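Local coordinates for protein dehydrogenase (Sinorhizobium meliloti, PDB 3UOE) that probably acts as an oxidoreductase of the malate/L-lactate dehydrogenase (LDH2/MDH2) family, with a substrate that remains unassigned, at residues A[62-65]-A[66-69]. Residues are numbered along the deposited sequence; the frame is centred on the assembly and turned at random.
Sequences RGLP and SHGL
Leu-64 and His-67 run alongside each other, the leucine CD2 meeting the base of the imidazole 3.7 Å from the histidine CB and 3.9 Å from its CG. The pair illustrates how a short 3-10 turn after a helix end can bring side chains three residues apart together. Leu-64 gets there because its chi1 of -167° carries CG away from the backbone N, and its branch point and CD1 lie near Ser-66 OG as well, CG at 3.7 Å. That hydroxyl sits at the edge of the His-67 ring, in its plane, and shares a hydrogen bond with ND1 (2.9 Å from OG); either atom could be the donor. Ser-66 is placed for this by a chi1 of 66°, which tucks OG between its backbone N and carbonyl carbon.

Beneath the side chains, the backbone closes a tight 3-10 turn around Pro-65 and Ser-66. His-67 N donates to Leu-64 O at 3.0 Å, and Gly-68 N to Pro-65 O at 3.1 Å; both N-H groups point well at their acceptors (160°). Cut back to an alanine, Leu-64 would lose CG and both methyls, which is likely to leave the serine hydroxyl and the near side of the histidine without their aliphatic neighbour.

Further out, the turn follows a Schellman motif that ends helix 46-61, with Gly-63 as its positive-phi C-prime residue, and leads toward helix 72-80. Met-142 also packs on Leu-64, while Ser-203 touches both Ser-66 and His-67. The Ser-66 carbonyl accepts a hydrogen bond from Arg-71. Chemically, the in-plane bond at ND1, together with the leucine alongside, helps hold the ring's rotation.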
loop_
_atom_site.group_PDB
_atom_site.type_symbol
_atom_site.label_atom_id
_atom_site.label_comp_id
_atom_site.label_asym_id
_atom_site.label_seq_id
_atom_site.Cartn_x
_atom_site.Cartn_y
_atom_site.Cartn_z
ATOM N N ARG A 62 -3.993 3.608 22.526
ATOM C CA ARG A 62 -4.188 4.382 21.301
ATOM C C ARG A 62 -5.610 4.303 20.744
ATOM O O ARG A 62 -5.888 4.812 19.661
ATOM C CB ARG A 62 -3.180 3.958 20.232
ATOM C CG ARG A 62 -1.745 4.264 20.614
ATOM C CD ARG A 62 -0.755 3.623 19.667
ATOM N NE ARG A 62 0.514 4.331 19.729
ATOM C CZ ARG A 62 1.669 3.776 20.070
ATOM N NH1 ARG A 62 1.724 2.481 20.349
ATOM N NH2 ARG A 62 2.774 4.509 20.111
ATOM N N GLY A 63 -6.506 3.663 21.482
ATOM C CA GLY A 63 -7.887 3.548 21.053
ATOM C C GLY A 63 -8.122 2.454 20.023
ATOM O O GLY A 63 -9.050 2.544 19.220
ATOM N N LEU A 64 -7.289 1.416 20.049
ATOM C CA LEU A 64 -7.482 0.260 19.177
ATOM C C LEU A 64 -7.650 -1.020 20.006
ATOM O O LEU A 64 -6.806 -1.917 19.959
ATOM C CB LEU A 64 -6.312 0.131 18.212
ATOM C CG LEU A 64 -6.472 -0.830 17.036
ATOM C CD1 LEU A 64 -7.324 -0.217 15.926
ATOM C CD2 LEU A 64 -5.100 -1.219 16.505
ATOM N N PRO A 65 -8.742 -1.104 20.780
ATOM C CA PRO A 65 -8.951 -2.260 21.662
ATOM C C PRO A 65 -9.091 -3.570 20.889
ATOM O O PRO A 65 -8.903 -4.639 21.468
ATOM C CB PRO A 65 -10.267 -1.915 22.383
ATOM C CG PRO A 65 -10.924 -0.868 21.498
ATOM C CD PRO A 65 -9.766 -0.068 20.996
ATOM N N SER A 66 -9.411 -3.488 19.602
ATOM C CA SER A 66 -9.513 -4.682 18.768
ATOM C C SER A 66 -8.194 -5.467 18.726
ATOM O O SER A 66 -8.199 -6.673 18.513
ATOM C CB SER A 66 -9.935 -4.313 17.344
ATOM O OG SER A 66 -8.930 -3.543 16.706
ATOM N N HIS A 67 -7.076 -4.768 18.920
ATOM C CA HIS A 67 -5.746 -5.379 18.886
ATOM C C HIS A 67 -5.065 -5.255 20.245
ATOM O O HIS A 67 -3.841 -5.373 20.357
ATOM C CB HIS A 67 -4.894 -4.725 17.795
ATOM C CG HIS A 67 -5.280 -5.146 16.408
ATOM N ND1 HIS A 67 -6.519 -4.868 15.865
ATOM C CD2 HIS A 67 -4.608 -5.854 15.471
ATOM C CE1 HIS A 67 -6.588 -5.381 14.648
ATOM N NE2 HIS A 67 -5.449 -5.991 14.387
ATOM N N GLY A 68 -5.879 -5.009 21.274
ATOM C CA GLY A 68 -5.390 -4.819 22.627
ATOM C C GLY A 68 -5.553 -6.082 23.445
ATOM O O GLY A 68 -5.369 -7.189 22.939
ATOM N N LEU A 69 -5.931 -5.917 24.706
ATOM C CA LEU A 69 -5.917 -7.023 25.646
ATOM C C LEU A 69 -6.913 -8.147 25.352
ATOM O O LEU A 69 -6.747 -9.251 25.861
ATOM C CB LEU A 69 -6.071 -6.512 27.078
ATOM C CG LEU A 69 -4.845 -5.774 27.638
ATOM C CD1 LEU A 69 -5.236 -4.841 28.780
ATOM C CD2 LEU A 69 -3.761 -6.761 28.078
#